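Local coordinates for NifU like protein IscU (Streptococcus pyogenes, PDB 1SU0), which probably serves as a scaffold on which iron-sulfur clusters are assembled before being handed on to other proteins, and here holds a zinc ion, at residues A[12-17]-A[72-77]; A[16-21]-A[64-69]; A[42-47]-A[58-63]. One frame throughout, in Å; residues are numbered along the deposited sequence.

Interaction 1 (A[12-17]-A[72-77]); sequences AVVADH and SSMMTD
Where His17 meets Ser73, the helical segments 12-17 and 72-77 run nearly perpendicular, with their axes 10.0 Å apart at closest approach and their directions 94° from each other. The CG of His17 stands anti to its own carbonyl carbon (chi1 -84°), which sends the imidazole across to the second helix. There ND1 and Ser73 OG form an almost straight hydrogen bond of 2.6 Å, with OG at the ring edge, in its plane. Met74 covers one face: its CG sits 3.4 Å from the centroid of the His17 ring, close to the ring normal, a CH-pi contact. The extended chain runs on past the ring, its methyl CE between His17 CD2 (3.5 Å) and Val14 CG2 (4.0 Å), where a slim, flexible thioether fits well. Asp77 OD2 approaches the ring edge too, 3.6 Å from His17 CE1, its carboxylate plane turned 69° from the ring. With Ser73 OG at ND1 and Glu111 at NE2, the histidine is held at both ring nitrogens, which fixes the ring's rotation; the backbone N of His22 also bonds to Ser73 OG. This is a near-orthogonal helix packing in the NifU-like domain, joining helices 8-19 and 66-79 chiefly through a buried histidine and the methionine over it.

Interaction 2 (A[16-21]-A[64-69]); sequences DHSKRP and GCTIST. With ZN (zinc ion), chain B.
The N-terminal turn of helix 66-79, which starts beside a zinc ligand, meets the C-terminal end of helix 8-19 in a small surface contact without hydrogen bonds between the segments. Thr69 is its centre. The Thr69 methyl CG2, anti to the backbone N, reaches the last turn of the other helix, 3.4 Å from Ser18 O, and the proline beyond it, 3.7 Å from Pro21 CG; that ring offers a rigid apolar surface just where the helix has ended. Threonine suits this place because its hydroxyl branch turns back instead: OG1 donates to Cys65 O at 3.2 Å, from above the carbonyl plane, and the same oxygen also receives Thr69 N. Towards solvent, Thr66 CG2 lies 3.5 Å from Ser18 OG, a small hydroxyl that bonds back to Ala15 O and Val14 O in its own helix. Cys65, the N-cap of helix 66-79, binds the zinc ion through SG at 2.6 Å and weakly accepts Ser68 N, so one sulfur serves both metal and helix start. Asp42 OD1 and Cys127 SG also bind the zinc, bringing in the loop before strand 43-50 and helix 122-139, while Ser68 OG bonds to Cys127 O, away from helix 8-19.

Interaction 3 (A[42-47]-A[58-63]); sequences DVISLT and IAFAGN. With ZN (zinc ion), chain B.
Ser45 and Ala61 form a hydrogen-bonded antiparallel pair in the backbone ladder that joins segments 42-47 and 58-63: Ser45 N gives a bond of 2.8 Å to Ala61 O, with an angle of 163° at the hydrogen, and Ala61 N returns one to Ser45 O. Further along, Ala59 N reaches Thr47 O at 3.1 Å, while the bond from Thr47 N to Ala59 O is weak; the Val43-Asn63 end is loose. At the non-hydrogen-bonded pairs CA-H...O contacts lie alongside, among them Gly62 CA to Val43 O at 3.1 Å. Gly62, without a side chain, lets the strands come this close, and its backbone angles are ones that only glycine adopts comfortably. These strands form the hairpin 43-50/55-63 of the three-stranded antiparallel sheet in the NifU-like domain, with strand 33-36 beyond strand 43-50. Apolar contacts lie on the face bearing Ile44, Leu46 and Phe60, which helices 66-79 and 122-139 cover. With CG1 anti to the backbone N (chi1 -174°), Ile44 CD1 lies 3.4 Å from Phe60 CD1, set obliquely to the ring; Leu46 CD2 lies against Ile58 CG1, though its exact placement is doubtful. The opposite face carries the smaller Ser45, Thr47, Ala59 and Ala61, where Gln26 bonds to Ser45 OG and Leu27 N to Thr47 OG1. Metal binding falls to Asp42, just before the strand: its OD1 meets the zinc ion at 2.4 Å.

How the interactions relate
Helix 66-79 ties the three contacts together. Interactions 1 and 2 both pair it with helix 8-19, have centres 7 Å apart and share His17; Ser73 OG of the first lies 3.7 Å from Pro21 CA of the second. Interaction 3 supplies the sheet beneath: Phe60 CE1 packs 3.5 Å from Ser72 CB, and Phe60 CZ 3.7 Å from Pro21 CB. The zinc ion joins interactions 2 and 3, since Cys65 and Asp42 both bind it, and Asp42 OD2 lies 3.1 Å from Cys65 N, a probable hydrogen bond. Cys40 and Cys127 complete the site, whose zinc probably stands in for an iron-sulfur centre; interaction 1 is more remote, the side chain of Val14 being about 12 Å from the zinc ion.

Interaction 1 (A[12-17]-A[72-77])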
loop_
_atom_site.group_PDB
_atom_site.type_symbol
_atom_site.label_atom_id
_atom_site.label_comp_id
_atom_site.label_asym_id
_atom_site.label_seq_id
_atom_site.Cartn_x
_atom_site.Cartn_y
_atom_site.Cartn_z
ATOM N N ALA A 12 -17.306 -2.624 3.329
ATOM C CA ALA A 12 -16.857 -3.670 4.242
ATOM C C ALA A 12 -15.425 -4.095 3.944
ATOM O O ALA A 12 -14.663 -4.395 4.843
ATOM C CB ALA A 12 -17.787 -4.846 4.170
ATOM N N VAL A 13 -15.044 -4.084 2.681
ATOM C CA VAL A 13 -13.685 -4.471 2.304
ATOM C C VAL A 13 -12.676 -3.377 2.698
ATOM O O VAL A 13 -11.634 -3.676 3.242
ATOM C CB VAL A 13 -13.612 -4.840 0.806
ATOM C CG1 VAL A 13 -12.190 -5.010 0.345
ATOM C CG2 VAL A 13 -14.401 -6.125 0.571
ATOM N N VAL A 14 -13.015 -2.119 2.476
ATOM C CA VAL A 14 -12.148 -1.027 2.866
ATOM C C VAL A 14 -12.068 -0.916 4.393
ATOM O O VAL A 14 -10.993 -0.730 4.947
ATOM C CB VAL A 14 -12.643 0.292 2.309
ATOM C CG1 VAL A 14 -11.805 1.453 2.870
ATOM C CG2 VAL A 14 -12.625 0.281 0.775
ATOM N N ALA A 15 -13.209 -1.012 5.063
ATOM C CA ALA A 15 -13.248 -1.057 6.521
ATOM C C ALA A 15 -12.413 -2.177 7.132
ATOM O O ALA A 15 -11.722 -1.954 8.121
ATOM C CB ALA A 15 -14.674 -1.134 7.016
ATOM N N ASP A 16 -12.463 -3.361 6.523
ATOM C CA ASP A 16 -11.708 -4.515 6.987
ATOM C C ASP A 16 -10.228 -4.294 6.890
ATOM O O ASP A 16 -9.486 -4.790 7.725
ATOM C CB ASP A 16 -12.048 -5.752 6.147
ATOM C CG ASP A 16 -11.318 -7.028 6.625
ATOM O OD1 ASP A 16 -11.619 -7.521 7.738
ATOM O OD2 ASP A 16 -10.407 -7.575 5.958
ATOM N N HIS A 17 -9.782 -3.583 5.854
ATOM C CA HIS A 17 -8.370 -3.322 5.692
ATOM C C HIS A 17 -7.887 -2.266 6.703
ATOM O O HIS A 17 -6.716 -2.255 7.070
ATOM C CB HIS A 17 -8.052 -2.876 4.258
ATOM C CG HIS A 17 -7.863 -4.013 3.305
ATOM N ND1 HIS A 17 -6.747 -4.824 3.333
ATOM C CD2 HIS A 17 -8.631 -4.460 2.279
ATOM C CE1 HIS A 17 -6.855 -5.745 2.394
ATOM N NE2 HIS A 17 -7.983 -5.543 1.734
ATOM N N SER A 72 -2.193 0.747 3.027
ATOM C CA SER A 72 -1.022 -0.016 3.390
ATOM C C SER A 72 -1.328 -1.494 3.367
ATOM O O SER A 72 -0.570 -2.304 2.816
ATOM C CB SER A 72 -0.534 0.404 4.768
ATOM O OG SER A 72 -0.245 1.790 4.758
ATOM N N SER A 73 -2.464 -1.851 3.941
ATOM C CA SER A 73 -2.843 -3.241 4.055
ATOM C C SER A 73 -3.007 -3.835 2.660
ATOM O O SER A 73 -2.466 -4.893 2.346
ATOM C CB SER A 73 -4.110 -3.335 4.900
ATOM O OG SER A 73 -4.669 -4.614 4.838
ATOM N N MET A 74 -3.721 -3.128 1.805
ATOM C CA MET A 74 -3.942 -3.588 0.431
ATOM C C MET A 74 -2.640 -3.642 -0.404
ATOM O O MET A 74 -2.438 -4.533 -1.228
ATOM C CB MET A 74 -4.958 -2.672 -0.236
ATOM C CG MET A 74 -6.357 -2.706 0.383
ATOM S SD MET A 74 -7.376 -1.072 -0.107
ATOM C CE MET A 74 -9.242 -1.698 0.173
ATOM N N MET A 75 -1.753 -2.685 -0.189
ATOM C CA MET A 75 -0.443 -2.695 -0.835
ATOM C C MET A 75 0.303 -4.022 -0.560
ATOM O O MET A 75 0.849 -4.618 -1.484
ATOM C CB MET A 75 0.364 -1.491 -0.368
ATOM C CG MET A 75 1.758 -1.378 -0.979
ATOM S SD MET A 75 3.077 -2.461 -0.005
ATOM C CE MET A 75 3.071 -1.551 1.781
ATOM N N THR A 76 0.281 -4.505 0.681
ATOM C CA THR A 76 0.986 -5.737 1.036
ATOM C C THR A 76 0.436 -6.929 0.271
ATOM O O THR A 76 1.188 -7.775 -0.178
ATOM C CB THR A 76 0.893 -6.072 2.558
ATOM O OG1 THR A 76 -0.458 -6.410 2.917
ATOM C CG2 THR A 76 1.272 -4.883 3.436
ATOM N N ASP A 77 -0.880 -7.004 0.155
ATOM C CA ASP A 77 -1.499 -8.083 -0.565
ATOM C C ASP A 77 -1.028 -8.055 -2.022
ATOM O O ASP A 77 -0.797 -9.105 -2.629
ATOM C CB ASP A 77 -3.019 -7.936 -0.554
ATOM C CG ASP A 77 -3.671 -8.402 0.731
ATOM O OD1 ASP A 77 -3.008 -8.906 1.654
ATOM O OD2 ASP A 77 -4.900 -8.298 0.880
#

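Interaction 2 (A[16-21]-A[64-69])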
loop_
_atom_site.group_PDB
_atom_site.type_symbol
_atom_site.label_atom_id
_atom_site.label_comp_id
_atom_site.label_asym_id
_atom_site.label_seq_id
_atom_site.Cartn_x
_atom_site.Cartn_y
_atom_site.Cartn_z
ATOM N N ASP A 16 -12.463 -3.361 6.523
ATOM C CA ASP A 16 -11.708 -4.515 6.987
ATOM C C ASP A 16 -10.228 -4.294 6.890
ATOM O O ASP A 16 -9.486 -4.790 7.725
ATOM C CB ASP A 16 -12.048 -5.752 6.147
ATOM C CG ASP A 16 -11.318 -7.028 6.625
ATOM O OD1 ASP A 16 -11.619 -7.521 7.738
ATOM O OD2 ASP A 16 -10.407 -7.575 5.958
ATOM N N HIS A 17 -9.782 -3.583 5.854
ATOM C CA HIS A 17 -8.370 -3.322 5.692
ATOM C C HIS A 17 -7.887 -2.266 6.703
ATOM O O HIS A 17 -6.716 -2.255 7.070
ATOM C CB HIS A 17 -8.052 -2.876 4.258
ATOM C CG HIS A 17 -7.863 -4.013 3.305
ATOM N ND1 HIS A 17 -6.747 -4.824 3.333
ATOM C CD2 HIS A 17 -8.631 -4.460 2.279
ATOM C CE1 HIS A 17 -6.855 -5.745 2.394
ATOM N NE2 HIS A 17 -7.983 -5.543 1.734
ATOM N N SER A 18 -8.762 -1.366 7.128
ATOM C CA SER A 18 -8.363 -0.302 8.048
ATOM C C SER A 18 -8.444 -0.786 9.488
ATOM O O SER A 18 -7.609 -0.451 10.300
ATOM C CB SER A 18 -9.236 0.937 7.866
ATOM O OG SER A 18 -10.594 0.574 7.671
ATOM N N LYS A 19 -9.458 -1.578 9.809
ATOM C CA LYS A 19 -9.656 -2.036 11.177
ATOM C C LYS A 19 -8.815 -3.286 11.480
ATOM O O LYS A 19 -8.236 -3.396 12.548
ATOM C CB LYS A 19 -11.140 -2.302 11.439
ATOM C CG LYS A 19 -12.038 -1.048 11.452
ATOM C CD LYS A 19 -13.524 -1.440 11.221
ATOM C CE LYS A 19 -14.503 -0.235 11.282
ATOM N NZ LYS A 19 -15.943 -0.627 10.982
ATOM N N ARG A 20 -8.733 -4.213 10.534
ATOM C CA ARG A 20 -7.982 -5.460 10.708
ATOM C C ARG A 20 -6.929 -5.654 9.603
ATOM O O ARG A 20 -7.028 -6.591 8.783
ATOM C CB ARG A 20 -8.961 -6.636 10.715
ATOM C CG ARG A 20 -8.374 -7.972 11.151
ATOM C CD ARG A 20 -9.416 -9.100 11.232
ATOM N NE ARG A 20 -8.992 -10.325 10.545
ATOM C CZ ARG A 20 -9.199 -11.563 10.997
ATOM N NH1 ARG A 20 -9.834 -11.787 12.151
ATOM N NH2 ARG A 20 -8.765 -12.601 10.288
ATOM N N PRO A 21 -5.929 -4.766 9.575
ATOM C CA PRO A 21 -4.880 -4.805 8.552
ATOM C C PRO A 21 -4.272 -6.178 8.309
ATOM O O PRO A 21 -4.072 -6.955 9.237
ATOM C CB PRO A 21 -3.809 -3.873 9.117
ATOM C CG PRO A 21 -4.571 -2.915 9.944
ATOM C CD PRO A 21 -5.723 -3.648 10.516
ATOM N N GLY A 64 -2.539 5.815 11.094
ATOM C CA GLY A 64 -3.125 6.735 10.145
ATOM C C GLY A 64 -4.634 6.722 10.068
ATOM O O GLY A 64 -5.307 5.932 10.730
ATOM N N CYS A 65 -5.132 7.635 9.236
ATOM C CA CYS A 65 -6.518 7.667 8.815
ATOM C C CYS A 65 -6.965 6.325 8.215
ATOM O O CYS A 65 -6.144 5.457 7.919
ATOM C CB CYS A 65 -6.759 8.849 7.848
ATOM S SG CYS A 65 -6.129 8.706 6.159
ATOM N N THR A 66 -8.275 6.157 8.076
ATOM C CA THR A 66 -8.837 4.959 7.465
ATOM C C THR A 66 -8.212 4.682 6.119
ATOM O O THR A 66 -7.837 3.552 5.825
ATOM C CB THR A 66 -10.339 5.131 7.283
ATOM O OG1 THR A 66 -10.963 5.110 8.555
ATOM C CG2 THR A 66 -10.953 3.922 6.558
ATOM N N ILE A 67 -8.121 5.723 5.298
ATOM C CA ILE A 67 -7.639 5.602 3.925
ATOM C C ILE A 67 -6.223 5.048 3.902
ATOM O O ILE A 67 -5.917 4.147 3.139
ATOM C CB ILE A 67 -7.630 6.981 3.239
ATOM C CG1 ILE A 67 -9.044 7.596 3.183
ATOM C CG2 ILE A 67 -6.933 6.895 1.843
ATOM C CD1 ILE A 67 -10.008 6.861 2.325
ATOM N N SER A 68 -5.376 5.586 4.771
ATOM C CA SER A 68 -3.942 5.300 4.749
ATOM C C SER A 68 -3.624 3.911 5.255
ATOM O O SER A 68 -2.754 3.258 4.740
ATOM C CB SER A 68 -3.212 6.295 5.631
ATOM O OG SER A 68 -1.829 6.082 5.500
ATOM N N THR A 69 -4.335 3.472 6.281
ATOM C CA THR A 69 -4.189 2.124 6.807
ATOM C C THR A 69 -4.692 1.104 5.802
ATOM O O THR A 69 -4.001 0.120 5.499
ATOM C CB THR A 69 -5.021 1.986 8.107
ATOM O OG1 THR A 69 -4.545 2.927 9.074
ATOM C CG2 THR A 69 -4.807 0.632 8.774
HETATM ZN ZN ZN B . -4.182 10.352 5.984
#

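Interaction 3 (A[42-47]-A[58-63])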
loop_
_atom_site.group_PDB
_atom_site.type_symbol
_atom_site.label_atom_id
_atom_site.label_comp_id
_atom_site.label_asym_id
_atom_site.label_seq_id
_atom_site.Cartn_x
_atom_site.Cartn_y
_atom_site.Cartn_z
ATOM N N ASP A 42 0.053 10.361 9.214
ATOM C CA ASP A 42 0.194 8.924 9.028
ATOM C C ASP A 42 1.668 8.551 9.210
ATOM O O ASP A 42 2.526 9.388 9.050
ATOM C CB ASP A 42 -0.352 8.478 7.663
ATOM C CG ASP A 42 -1.724 9.079 7.347
ATOM O OD1 ASP A 42 -1.937 9.510 6.192
ATOM O OD2 ASP A 42 -2.645 9.175 8.190
ATOM N N VAL A 43 1.942 7.318 9.617
ATOM C CA VAL A 43 3.307 6.807 9.741
ATOM C C VAL A 43 3.331 5.290 9.476
ATOM O O VAL A 43 2.361 4.583 9.757
ATOM C CB VAL A 43 3.958 7.087 11.125
ATOM C CG1 VAL A 43 3.741 8.521 11.581
ATOM C CG2 VAL A 43 3.432 6.135 12.181
ATOM N N ILE A 44 4.425 4.792 8.910
ATOM C CA ILE A 44 4.531 3.367 8.677
ATOM C C ILE A 44 5.954 2.826 8.756
ATOM O O ILE A 44 6.889 3.420 8.275
ATOM C CB ILE A 44 3.894 3.004 7.313
ATOM C CG1 ILE A 44 3.883 1.483 7.132
ATOM C CG2 ILE A 44 4.625 3.738 6.177
ATOM C CD1 ILE A 44 2.987 1.023 6.029
ATOM N N SER A 45 6.070 1.665 9.366
ATOM C CA SER A 45 7.300 0.937 9.459
ATOM C C SER A 45 6.981 -0.290 8.651
ATOM O O SER A 45 6.099 -1.061 9.019
ATOM C CB SER A 45 7.590 0.597 10.917
ATOM O OG SER A 45 8.787 -0.125 11.078
ATOM N N LEU A 46 7.682 -0.436 7.534
ATOM C CA LEU A 46 7.435 -1.480 6.575
ATOM C C LEU A 46 8.699 -2.337 6.484
ATOM O O LEU A 46 9.661 -1.954 5.823
ATOM C CB LEU A 46 7.115 -0.828 5.220
ATOM C CG LEU A 46 6.414 -1.609 4.094
ATOM C CD1 LEU A 46 7.254 -1.640 2.847
ATOM C CD2 LEU A 46 6.009 -3.023 4.503
ATOM N N THR A 47 8.702 -3.471 7.180
ATOM C CA THR A 47 9.749 -4.479 7.012
ATOM C C THR A 47 9.467 -5.329 5.778
ATOM O O THR A 47 8.375 -5.883 5.650
ATOM C CB THR A 47 9.821 -5.414 8.222
ATOM O OG1 THR A 47 8.540 -6.010 8.448
ATOM C CG2 THR A 47 10.153 -4.652 9.503
ATOM N N ILE A 58 6.312 -9.652 3.842
ATOM C CA ILE A 58 6.145 -8.221 4.111
ATOM C C ILE A 58 5.205 -7.978 5.296
ATOM O O ILE A 58 4.274 -8.753 5.538
ATOM C CB ILE A 58 5.616 -7.511 2.842
ATOM C CG1 ILE A 58 5.646 -5.997 2.999
ATOM C CG2 ILE A 58 4.207 -8.018 2.440
ATOM C CD1 ILE A 58 5.510 -5.284 1.666
ATOM N N ALA A 59 5.468 -6.892 6.023
ATOM C CA ALA A 59 4.722 -6.541 7.221
ATOM C C ALA A 59 4.831 -5.050 7.510
ATOM O O ALA A 59 5.853 -4.414 7.206
ATOM C CB ALA A 59 5.231 -7.336 8.419
ATOM N N PHE A 60 3.775 -4.500 8.104
ATOM C CA PHE A 60 3.728 -3.079 8.415
ATOM C C PHE A 60 2.978 -2.727 9.705
ATOM O O PHE A 60 2.109 -3.458 10.197
ATOM C CB PHE A 60 3.140 -2.277 7.256
ATOM C CG PHE A 60 1.659 -2.118 7.340
ATOM C CD1 PHE A 60 1.102 -0.992 7.942
ATOM C CD2 PHE A 60 0.814 -3.123 6.848
ATOM C CE1 PHE A 60 -0.266 -0.859 8.059
ATOM C CE2 PHE A 60 -0.541 -3.000 6.948
ATOM C CZ PHE A 60 -1.091 -1.866 7.556
ATOM N N ALA A 61 3.336 -1.561 10.216
ATOM C CA ALA A 61 2.778 -1.044 11.436
ATOM C C ALA A 61 2.879 0.471 11.397
ATOM O O ALA A 61 3.767 1.028 10.754
ATOM C CB ALA A 61 3.529 -1.599 12.623
ATOM N N GLY A 62 1.968 1.146 12.078
ATOM C CA GLY A 62 2.008 2.593 12.125
ATOM C C GLY A 62 0.736 3.204 12.669
ATOM O O GLY A 62 0.125 2.671 13.595
ATOM N N ASN A 63 0.343 4.338 12.105
ATOM C CA ASN A 63 -0.819 5.063 12.600
ATOM C C ASN A 63 -1.304 6.007 11.535
ATOM O O ASN A 63 -0.566 6.899 11.125
ATOM C CB ASN A 63 -0.469 5.859 13.845
ATOM C CG ASN A 63 -1.343 7.100 14.019
ATOM O OD1 ASN A 63 -2.451 7.031 14.576
ATOM N ND2 ASN A 63 -0.840 8.247 13.553
HETATM ZN ZN ZN B . -4.182 10.352 5.984
#